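Local coordinates for DNA repair protein PprA (Deinococcus deserti, PDB 6MC8) that binds DNA and takes part in the repair of radiation-induced damage and in genome segregation, and probably works as a filament-forming dimer, at residues D51-A54 with L55-G59; L82-H86 with L87-A91; E66-L69 with T70-R74; Q281-A284 with T285-D289; G59-D62 with T63-E66. The protein carries 2 engineered substitutions. One frame throughout, in Å; residues are numbered along the deposited sequence.

Contact 1: residues D51-A54 with L55-G59; sequences DVQA and LADSG
Leu-55 meets the residues before it chiefly through the carbonyl of Asp-51, which receives the Leu-55 amide in a bond of 3.0 Å between Leu-55 N and Asp-51 O. Its side chain follows the same line: CG stands anti to the carbonyl carbon (chi1 -71°), and this turns the branch back over the oxygen, with Leu-55 CG 3.3 Å from Asp-51 O. Beyond that point the leucine reaches Gln-68 on helix 62-80, so the short helix 52-57 lies against its longer neighbour.

Ala-54 contributes mainly its carbonyl. Ser-58 OG donates to Ala-54 O at 2.8 Å, arriving nearly along the C=O axis. The serine hydroxyl, held anti to its own carbonyl carbon (chi1 -64°), points back down the helix and takes up an oxygen of the preceding turn.

Gln-53 plays a different part. Its backbone carbonyl accepts from the amide of Asp-57, at 3.1 Å between Gln-53 O and Asp-57 N, while its side chain bends at chi2 and swings its amide past the Asp-57 carboxylate, the two planes only 24° apart. As modelled, oxygens face each other: Gln-53 OE1 is 3.6 Å from Asp-57 OD1, and Asp-57 OD2 is 3.2 Å from Gln-53 O, two acceptors side by side. The Asp-Ser-Gly sequence, here at the C-terminal side of a short helix, recalls retroviral-type aspartic peptidases, a resemblance that by itself does not establish such an activity. The chemistry implies a turn held by backbone bonds and one serine hydroxyl, and probably little attraction between the Gln-53 and Asp-57 side chains as modelled.

Contact 2: residues L82-H86 with L87-A91; sequences LGLLH and LQHSA
Leu-84 O is shared by two donors, one from the backbone and one from a histidine ring. Leu-87 N reaches it at 3.1 Å and closes a type I beta turn from Leu-84 to Leu-87, in the loop that joins helix 62-80 to strand 89-95. His-89 NE2, already on the strand, donates to Leu-84 O at 3.2 Å, in a bond bent to 135° at the hydrogen. The two donors come from opposite faces of the carbonyl plane, both well out of it, so the oxygen is held between the turn and the strand that follows.

The imidazole of His-89 is fixed further by stacking on His-77 of helix 62-80, and Leu-84 CB sits at the ring's edge, in its plane, 3.6 Å from His-89 NE2. This aliphatic contact lies next to the polar one and probably limits how the ring can turn.

Outward from the turn, His-86 and Leu-87 run side by side. With chi1 at 66°, the His-86 CG lies between its backbone N and carbonyl carbon, and the ring is swung alongside the leucine, while Trp-140 meets it from elsewhere in the chain. A CH-pi contact results, in which Leu-87 CG stands over one face, offset toward the rim and 3.9 Å from the ring centroid. One methyl of this leucine reaches the other leucine of the turn, with Leu-87 CD1 4.1 Å from Leu-84 CD2.

Contact 3: residues E66-L69 with T70-R74; sequences EAQL and TQELR
Side chains one turn apart meet here, with Gln-68 and Glu-72 as the chief pair, in the middle of helix 62-80, between helix 52-57 and strand 89-95. Gln-68 bends at chi2 (67°), which brings its amide forward along the helix, over the next turn. Gln-68 NE2 then donates to Glu-72 OE2 at 3.2 Å in a nearly straight bond (164° at the hydrogen). The acceptor lies in the plane of the glutamine amide, but the donor comes in from above the carboxylate plane, 37° out of it, as the two groups are set at a steep angle. A weak second bond runs from Gln-68 NE2 to Gln-71 OE1 at 3.3 Å.

Glu-72 is buried, and its carboxylate is well supplied: Ser-50 OG bonds to OE1 and the backbone N of Asp-51 to OE2. Were Gln-68 an alanine, the donor to Glu-72 OE2 would be gone, and the carboxylate, still met by Ser-50 and Asp-51, is likely to be less firmly set.

Elsewhere on the helix, Thr-70 OG1 donates to Glu-66 O at 2.8 Å, almost in line with the C=O bond, beside the routine amide bond from Thr-70 N to the same oxygen. The same hydroxyl also pairs with Ala-91 N, tying helix to strand. Thr-70 CG2 lies 3.4 Å above the guanidinium plane of Arg-74, over its centre, while Arg-74 NE reaches His-89 O. With Leu-69 buried against Phe-39 and Leu-93, the arrangement is that of an amphipathic helix laid along an outer strand of an antiparallel sheet, its side chains bonding to that strand's backbone, and carrying an i to i+4 Gln-Glu pair.

Contact 4: residues Q281-A284 with T285-D289; sequences QREA and TETLD
Glu-283 O is gripped by both polar donors of Thr-287. The amide gives the ordinary helical bond, 2.8 Å from Thr-287 N to Glu-283 O, and the hydroxyl adds a second, 2.7 Å from Thr-287 OG1 to the same oxygen. With OG1 anti to its own carbonyl carbon (chi1 -56°), the hydroxyl leans back over the preceding turn and meets the Glu-283 carbonyl from above its plane, 42° out of it. A valine in place of Thr-287 has no hydroxyl to give, and Glu-283 O would probably be gripped less firmly, by the backbone amide without its second donor.

Alongside, the extended Glu-283 side chain points the same way as the threonine, its CG 4.0 Å from Thr-287 OG1. All this lies on the long helix 274-304, which packs on a four-stranded antiparallel sheet: the methyl of Ala-284 faces Val-194 and Val-264, and Leu-288 covers Val-194 and Ala-262. A backbone bond one turn long joins the two, 2.8 Å from Leu-288 N to Ala-284 O. Leu-288 CB lies 3.3 Å from Ala-284 O. Thr-285 N bonds to Gln-281 O at 2.9 Å, and the methine of Thr-285 lies near the same oxygen, with CB 3.5 Å from Gln-281 O.

Contact 5: residues G59-D62 with T63-E66; sequences GADD and TTLE
Asp-61 and Thr-64 face each other across the first turn of helix 62-80, and both rotamers serve the meeting. The Asp-61 CG lies between its backbone N and carbonyl carbon (chi1 55°), which carries the carboxylate forward over the start of the helix. One oxygen then does double duty. Thr-64 N donates to Asp-61 OD1 at 3.3 Å, from above the carboxylate plane (54° out of it), while Thr-64 OG1 donates to Asp-61 OD1 at 2.9 Å, nearly in line with the C-O bond. The threonine hydroxyl reaches that far because it sits anti to its carbonyl carbon (chi1 -61°); its other branch is thereby turned to Ala-60, with Thr-64 CG2 3.8 Å from Ala-60 CB.

Leu-65 folds its CG over the Asp-61 carbonyl, 3.3 Å from Asp-61 O, and that oxygen also accepts the Leu-65 amide. The branches of Leu-65 extend to Val-52 and Leu-55 on the neighbouring helix, and more loosely to Ala-60, 4.5 Å between Leu-65 CG and Ala-60 CB. Polar bond and apolar touch together mark an N-cap aspartate, flanked by the residue pair of a hydrophobic staple, here a loose one because an alanine fills one side.

Overall arrangement
Contacts 1 and 5 lie at the surface and share Gly-59. They sit on two successive helices: contact 1 runs along helix 52-57 with backbone bonds and a serine hydroxyl, contact 5 opens helix 62-80 with a carboxylate cap. Contact 3 shares Glu-66 with contact 5 and continues that second helix into partly buried ground, where side-chain amide and acid pair; it touches contacts 1 and 2. Contact 2, also partly buried, is a turn built round one shared carbonyl and a histidine. Contact 4, on helix 274-304, touches none of the others; like contact 3 it is partly buried and adds a threonine hydroxyl bond to a backbone carbonyl, but lacks the amide-acid pair and lies on a four-stranded sheet.

Contact 1: residues D51-A54 with L55-G59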
# COMPACT_ATOMS: atom_id res chain seq x y z
N ASP A 51 -8.47 -33.34 -1.00
CA ASP A 51 -7.58 -34.15 -1.82
C ASP A 51 -6.42 -34.74 -1.04
O ASP A 51 -5.56 -35.38 -1.64
CB ASP A 51 -7.04 -33.32 -2.98
CG ASP A 51 -8.09 -33.00 -4.02
OD1 ASP A 51 -9.01 -33.81 -4.20
OD2 ASP A 51 -7.99 -31.94 -4.65
N VAL A 52 -6.38 -34.55 0.28
CA VAL A 52 -5.16 -34.82 1.04
C VAL A 52 -4.97 -36.32 1.22
O VAL A 52 -3.84 -36.83 1.16
CB VAL A 52 -5.21 -34.08 2.39
CG1 VAL A 52 -3.92 -34.28 3.16
CG2 VAL A 52 -5.47 -32.61 2.17
N GLN A 53 -6.06 -37.06 1.44
CA GLN A 53 -5.97 -38.51 1.53
C GLN A 53 -5.56 -39.13 0.19
O GLN A 53 -4.83 -40.12 0.15
CB GLN A 53 -7.31 -39.09 2.00
CG GLN A 53 -7.30 -40.58 2.27
CD GLN A 53 -6.42 -40.97 3.45
OE1 GLN A 53 -5.31 -41.45 3.28
NE2 GLN A 53 -6.94 -40.76 4.65
N ALA A 54 -6.02 -38.54 -0.91
CA ALA A 54 -5.65 -39.05 -2.23
C ALA A 54 -4.20 -38.73 -2.57
O ALA A 54 -3.55 -39.50 -3.28
CB ALA A 54 -6.59 -38.48 -3.29
N LEU A 55 -3.68 -37.62 -2.07
CA LEU A 55 -2.28 -37.30 -2.30
C LEU A 55 -1.37 -38.16 -1.44
O LEU A 55 -0.27 -38.54 -1.88
CB LEU A 55 -2.01 -35.82 -2.03
CG LEU A 55 -2.57 -34.80 -3.02
CD1 LEU A 55 -2.37 -33.42 -2.48
CD2 LEU A 55 -1.89 -34.94 -4.35
N ALA A 56 -1.80 -38.50 -0.23
CA ALA A 56 -1.00 -39.34 0.65
C ALA A 56 -0.92 -40.76 0.12
O ALA A 56 0.13 -41.41 0.20
CB ALA A 56 -1.58 -39.32 2.07
N ASP A 57 -2.03 -41.26 -0.44
CA ASP A 57 -2.03 -42.60 -1.01
C ASP A 57 -1.28 -42.67 -2.33
O ASP A 57 -0.96 -43.77 -2.78
CB ASP A 57 -3.47 -43.09 -1.21
CG ASP A 57 -4.19 -43.35 0.10
OD1 ASP A 57 -3.51 -43.63 1.11
OD2 ASP A 57 -5.43 -43.30 0.12
N SER A 58 -0.99 -41.53 -2.95
CA SER A 58 -0.33 -41.50 -4.25
C SER A 58 1.16 -41.19 -4.14
O SER A 58 1.81 -41.00 -5.17
CB SER A 58 -1.02 -40.49 -5.16
OG SER A 58 -2.35 -40.89 -5.43
N GLY A 59 1.70 -41.13 -2.93
CA GLY A 59 3.13 -41.03 -2.74
C GLY A 59 3.67 -39.65 -2.48
O GLY A 59 4.89 -39.46 -2.60

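Contact 2: residues L82-H86 with L87-A91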
# COMPACT_ATOMS: atom_id res chain seq x y z
N LEU A 82 -15.30 -16.14 9.31
CA LEU A 82 -15.11 -15.82 10.71
C LEU A 82 -14.48 -14.46 10.93
O LEU A 82 -14.40 -14.00 12.07
CB LEU A 82 -14.26 -16.91 11.38
CG LEU A 82 -14.84 -18.31 11.24
CD1 LEU A 82 -13.93 -19.35 11.87
CD2 LEU A 82 -16.25 -18.41 11.80
N GLY A 83 -14.04 -13.80 9.86
CA GLY A 83 -13.38 -12.52 10.00
C GLY A 83 -11.93 -12.64 10.40
O GLY A 83 -11.43 -11.82 11.18
N LEU A 84 -11.24 -13.66 9.89
CA LEU A 84 -9.85 -13.92 10.24
C LEU A 84 -8.95 -13.81 9.02
O LEU A 84 -7.91 -14.46 8.94
CB LEU A 84 -9.72 -15.30 10.88
CG LEU A 84 -10.63 -15.55 12.09
CD1 LEU A 84 -10.43 -16.94 12.66
CD2 LEU A 84 -10.46 -14.48 13.15
N LEU A 85 -9.35 -12.97 8.06
CA LEU A 85 -8.59 -12.79 6.83
C LEU A 85 -7.32 -11.97 7.04
O LEU A 85 -6.42 -12.02 6.20
CB LEU A 85 -9.48 -12.12 5.78
CG LEU A 85 -10.63 -12.98 5.27
CD1 LEU A 85 -11.59 -12.17 4.43
CD2 LEU A 85 -10.07 -14.13 4.46
N HIS A 86 -7.24 -11.24 8.15
CA HIS A 86 -6.02 -10.54 8.53
C HIS A 86 -5.00 -11.46 9.18
O HIS A 86 -3.86 -11.03 9.41
CB HIS A 86 -6.36 -9.40 9.50
CG HIS A 86 -6.90 -9.88 10.81
ND1 HIS A 86 -8.19 -10.33 10.96
CD2 HIS A 86 -6.33 -9.95 12.03
CE1 HIS A 86 -8.38 -10.68 12.22
NE2 HIS A 86 -7.27 -10.46 12.89
N LEU A 87 -5.36 -12.70 9.47
CA LEU A 87 -4.46 -13.69 10.01
C LEU A 87 -4.04 -14.66 8.91
O LEU A 87 -4.75 -14.84 7.91
CB LEU A 87 -5.12 -14.46 11.16
CG LEU A 87 -5.61 -13.63 12.34
CD1 LEU A 87 -6.37 -14.49 13.33
CD2 LEU A 87 -4.47 -12.91 13.03
N GLN A 88 -2.89 -15.28 9.10
CA GLN A 88 -2.36 -16.25 8.15
C GLN A 88 -2.58 -17.65 8.69
O GLN A 88 -2.12 -17.98 9.79
CB GLN A 88 -0.88 -15.99 7.88
CG GLN A 88 -0.26 -16.92 6.85
CD GLN A 88 1.16 -16.53 6.49
OE1 GLN A 88 1.69 -15.55 7.00
NE2 GLN A 88 1.77 -17.31 5.61
N HIS A 89 -3.28 -18.48 7.92
CA HIS A 89 -3.67 -19.82 8.34
C HIS A 89 -2.80 -20.85 7.65
O HIS A 89 -2.50 -20.74 6.46
CB HIS A 89 -5.14 -20.09 8.00
CG HIS A 89 -6.10 -19.15 8.66
ND1 HIS A 89 -6.43 -19.25 10.00
CD2 HIS A 89 -6.81 -18.11 8.18
CE1 HIS A 89 -7.29 -18.30 10.30
NE2 HIS A 89 -7.54 -17.60 9.21
N SER A 90 -2.44 -21.88 8.40
CA SER A 90 -1.61 -23.00 7.88
C SER A 90 -1.84 -24.28 8.67
O SER A 90 -2.36 -24.22 9.75
CB SER A 90 -0.17 -22.69 7.81
OG SER A 90 0.31 -22.37 9.06
N ALA A 91 -1.50 -25.40 8.07
CA ALA A 91 -1.63 -26.68 8.75
C ALA A 91 -0.32 -27.45 8.62
O ALA A 91 0.44 -27.18 7.69
CB ALA A 91 -2.77 -27.46 8.20

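Contact 3: residues E66-L69 with T70-R74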
# COMPACT_ATOMS: atom_id res chain seq x y z
N GLU A 66 1.18 -30.97 3.42
CA GLU A 66 0.92 -29.81 4.25
C GLU A 66 0.60 -28.58 3.41
O GLU A 66 -0.08 -27.66 3.88
CB GLU A 66 2.11 -29.54 5.17
CG GLU A 66 2.23 -30.54 6.31
CD GLU A 66 3.51 -30.40 7.09
OE1 GLU A 66 4.40 -29.65 6.64
OE2 GLU A 66 3.64 -31.04 8.15
N ALA A 67 1.08 -28.54 2.17
CA ALA A 67 0.70 -27.46 1.27
C ALA A 67 -0.76 -27.59 0.85
O ALA A 67 -1.45 -26.59 0.68
CB ALA A 67 1.62 -27.44 0.05
N GLN A 68 -1.23 -28.82 0.68
CA GLN A 68 -2.63 -29.03 0.34
C GLN A 68 -3.53 -28.82 1.55
O GLN A 68 -4.66 -28.34 1.41
CB GLN A 68 -2.82 -30.43 -0.25
CG GLN A 68 -4.21 -30.70 -0.80
CD GLN A 68 -4.53 -29.86 -2.02
OE1 GLN A 68 -3.67 -29.61 -2.85
NE2 GLN A 68 -5.78 -29.46 -2.14
N LEU A 69 -3.02 -29.13 2.74
CA LEU A 69 -3.79 -28.92 3.99
C LEU A 69 -4.02 -27.43 4.21
O LEU A 69 -5.09 -27.05 4.59
CB LEU A 69 -3.03 -29.56 5.15
CG LEU A 69 -3.15 -31.07 5.25
CD1 LEU A 69 -2.33 -31.58 6.39
CD2 LEU A 69 -4.57 -31.48 5.45
N THR A 70 -2.99 -26.66 3.95
CA THR A 70 -3.00 -25.20 4.05
C THR A 70 -3.92 -24.62 2.99
O THR A 70 -4.57 -23.68 3.28
CB THR A 70 -1.57 -24.68 3.94
OG1 THR A 70 -0.91 -25.26 5.04
CG2 THR A 70 -1.46 -23.18 3.99
N GLN A 71 -3.91 -25.18 1.80
CA GLN A 71 -4.74 -24.67 0.70
C GLN A 71 -6.20 -24.87 1.06
O GLN A 71 -6.95 -23.96 0.88
CB GLN A 71 -4.33 -25.28 -0.63
CG GLN A 71 -5.27 -24.94 -1.77
CD GLN A 71 -4.94 -25.58 -3.09
OE1 GLN A 71 -5.56 -26.52 -3.53
NE2 GLN A 71 -3.94 -25.06 -3.77
N GLU A 72 -6.53 -26.02 1.63
CA GLU A 72 -7.92 -26.33 1.92
C GLU A 72 -8.40 -25.61 3.17
O GLU A 72 -9.59 -25.27 3.28
CB GLU A 72 -8.09 -27.84 2.05
CG GLU A 72 -7.88 -28.57 0.74
CD GLU A 72 -8.00 -30.07 0.88
OE1 GLU A 72 -8.11 -30.56 2.01
OE2 GLU A 72 -7.98 -30.76 -0.16
N LEU A 73 -7.50 -25.36 4.12
CA LEU A 73 -7.85 -24.60 5.31
C LEU A 73 -8.13 -23.14 4.98
O LEU A 73 -9.03 -22.52 5.57
CB LEU A 73 -6.74 -24.71 6.35
CG LEU A 73 -6.89 -23.99 7.69
CD1 LEU A 73 -8.00 -24.59 8.53
CD2 LEU A 73 -5.58 -23.99 8.43
N ARG A 74 -7.37 -22.57 4.04
CA ARG A 74 -7.60 -21.18 3.66
C ARG A 74 -8.86 -21.03 2.83
O ARG A 74 -9.54 -20.00 2.90
CB ARG A 74 -6.38 -20.65 2.90
CG ARG A 74 -5.16 -20.43 3.77
CD ARG A 74 -3.95 -20.06 2.95
NE ARG A 74 -2.77 -19.90 3.79
CZ ARG A 74 -1.54 -19.74 3.33
NH1 ARG A 74 -1.31 -19.75 2.03
NH2 ARG A 74 -0.53 -19.61 4.18

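Contact 4: residues Q281-A284 with T285-D289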
# COMPACT_ATOMS: atom_id res chain seq x y z
N GLN A 281 -17.62 -10.37 -8.07
CA GLN A 281 -18.68 -10.29 -7.06
C GLN A 281 -19.88 -11.14 -7.45
O GLN A 281 -20.51 -11.76 -6.59
CB GLN A 281 -19.09 -8.83 -6.87
CG GLN A 281 -20.09 -8.63 -5.77
CD GLN A 281 -20.49 -7.20 -5.60
OE1 GLN A 281 -20.05 -6.34 -6.35
NE2 GLN A 281 -21.35 -6.94 -4.63
N ARG A 282 -20.20 -11.17 -8.74
CA ARG A 282 -21.31 -11.99 -9.22
C ARG A 282 -20.99 -13.47 -9.10
O ARG A 282 -21.89 -14.29 -8.89
CB ARG A 282 -21.63 -11.60 -10.66
CG ARG A 282 -22.93 -12.14 -11.23
CD ARG A 282 -23.12 -11.67 -12.67
NE ARG A 282 -23.17 -10.21 -12.77
CZ ARG A 282 -22.27 -9.48 -13.41
NH1 ARG A 282 -21.25 -10.06 -14.02
NH2 ARG A 282 -22.39 -8.16 -13.44
N GLU A 283 -19.71 -13.83 -9.22
CA GLU A 283 -19.29 -15.20 -8.96
C GLU A 283 -19.42 -15.54 -7.48
O GLU A 283 -19.90 -16.62 -7.13
CB GLU A 283 -17.85 -15.41 -9.42
CG GLU A 283 -17.30 -16.80 -9.15
CD GLU A 283 -15.86 -16.95 -9.57
OE1 GLU A 283 -15.29 -15.99 -10.10
OE2 GLU A 283 -15.29 -18.04 -9.36
N ALA A 284 -19.00 -14.62 -6.60
CA ALA A 284 -19.01 -14.89 -5.17
C ALA A 284 -20.42 -14.96 -4.61
O ALA A 284 -20.69 -15.71 -3.67
CB ALA A 284 -18.20 -13.82 -4.44
N THR A 285 -21.34 -14.19 -5.19
CA THR A 285 -22.74 -14.24 -4.77
C THR A 285 -23.39 -15.56 -5.17
O THR A 285 -24.10 -16.18 -4.39
CB THR A 285 -23.49 -13.04 -5.35
OG1 THR A 285 -22.90 -11.83 -4.87
CG2 THR A 285 -24.95 -13.06 -4.94
N GLU A 286 -23.13 -16.01 -6.41
CA GLU A 286 -23.62 -17.31 -6.85
C GLU A 286 -22.94 -18.45 -6.10
O GLU A 286 -23.56 -19.49 -5.86
CB GLU A 286 -23.41 -17.47 -8.36
CG GLU A 286 -24.42 -16.72 -9.21
CD GLU A 286 -25.79 -17.38 -9.21
OE1 GLU A 286 -25.86 -18.63 -9.15
OE2 GLU A 286 -26.81 -16.66 -9.24
N THR A 287 -21.67 -18.27 -5.73
CA THR A 287 -20.99 -19.30 -4.95
C THR A 287 -21.53 -19.36 -3.53
O THR A 287 -21.73 -20.45 -2.98
CB THR A 287 -19.48 -19.05 -4.96
OG1 THR A 287 -19.01 -18.99 -6.31
CG2 THR A 287 -18.74 -20.16 -4.25
N LEU A 288 -21.82 -18.20 -2.94
CA LEU A 288 -22.37 -18.17 -1.58
C LEU A 288 -23.78 -18.74 -1.53
O LEU A 288 -24.14 -19.45 -0.59
CB LEU A 288 -22.35 -16.75 -1.03
CG LEU A 288 -22.92 -16.58 0.38
CD1 LEU A 288 -22.14 -17.39 1.39
CD2 LEU A 288 -22.98 -15.13 0.78
N ASP A 289 -24.60 -18.43 -2.54
CA ASP A 289 -25.98 -18.91 -2.55
C ASP A 289 -26.03 -20.42 -2.75
O ASP A 289 -26.87 -21.11 -2.17
CB ASP A 289 -26.80 -18.20 -3.62
CG ASP A 289 -27.07 -16.75 -3.28
OD1 ASP A 289 -27.06 -16.41 -2.09
OD2 ASP A 289 -27.32 -15.96 -4.21

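Contact 5: residues G59-D62 with T63-E66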
# COMPACT_ATOMS: atom_id res chain seq x y z
N GLY A 59 1.70 -41.13 -2.93
CA GLY A 59 3.13 -41.03 -2.74
C GLY A 59 3.67 -39.65 -2.48
O GLY A 59 4.89 -39.46 -2.60
N ALA A 60 2.83 -38.69 -2.13
CA ALA A 60 3.32 -37.35 -1.85
C ALA A 60 3.97 -37.30 -0.47
O ALA A 60 3.56 -38.00 0.46
CB ALA A 60 2.19 -36.33 -1.94
N ASP A 61 5.00 -36.47 -0.35
CA ASP A 61 5.69 -36.30 0.91
C ASP A 61 4.92 -35.34 1.81
O ASP A 61 3.84 -34.85 1.46
CB ASP A 61 7.12 -35.80 0.69
CG ASP A 61 7.19 -34.53 -0.13
OD1 ASP A 61 6.17 -34.14 -0.72
OD2 ASP A 61 8.26 -33.91 -0.16
N ASP A 62 5.48 -35.06 2.99
CA ASP A 62 4.78 -34.24 3.97
C ASP A 62 4.69 -32.79 3.53
O ASP A 62 3.74 -32.08 3.89
CB ASP A 62 5.49 -34.34 5.33
CG ASP A 62 5.44 -35.74 5.91
OD1 ASP A 62 4.52 -36.51 5.56
OD2 ASP A 62 6.31 -36.06 6.74
N THR A 63 5.65 -32.32 2.73
CA THR A 63 5.64 -30.94 2.27
C THR A 63 4.53 -30.70 1.25
O THR A 63 3.87 -29.66 1.28
CB THR A 63 7.02 -30.58 1.69
OG1 THR A 63 8.01 -30.78 2.70
CG2 THR A 63 7.08 -29.14 1.24
N THR A 64 4.29 -31.67 0.37
CA THR A 64 3.17 -31.58 -0.56
C THR A 64 1.84 -31.72 0.16
O THR A 64 0.87 -31.02 -0.16
CB THR A 64 3.34 -32.65 -1.65
OG1 THR A 64 4.56 -32.42 -2.36
CG2 THR A 64 2.19 -32.64 -2.64
N LEU A 65 1.78 -32.60 1.16
CA LEU A 65 0.55 -32.80 1.92
C LEU A 65 0.19 -31.57 2.75
O LEU A 65 -0.97 -31.16 2.79
CB LEU A 65 0.68 -34.02 2.83
CG LEU A 65 0.68 -35.40 2.17
CD1 LEU A 65 1.04 -36.45 3.18
CD2 LEU A 65 -0.67 -35.68 1.57
N GLU A 66 1.18 -30.97 3.42
CA GLU A 66 0.92 -29.81 4.25
C GLU A 66 0.60 -28.58 3.41
O GLU A 66 -0.08 -27.66 3.88
CB GLU A 66 2.11 -29.54 5.17
CG GLU A 66 2.23 -30.54 6.31
CD GLU A 66 3.51 -30.40 7.09
OE1 GLU A 66 4.40 -29.65 6.64
OE2 GLU A 66 3.64 -31.04 8.15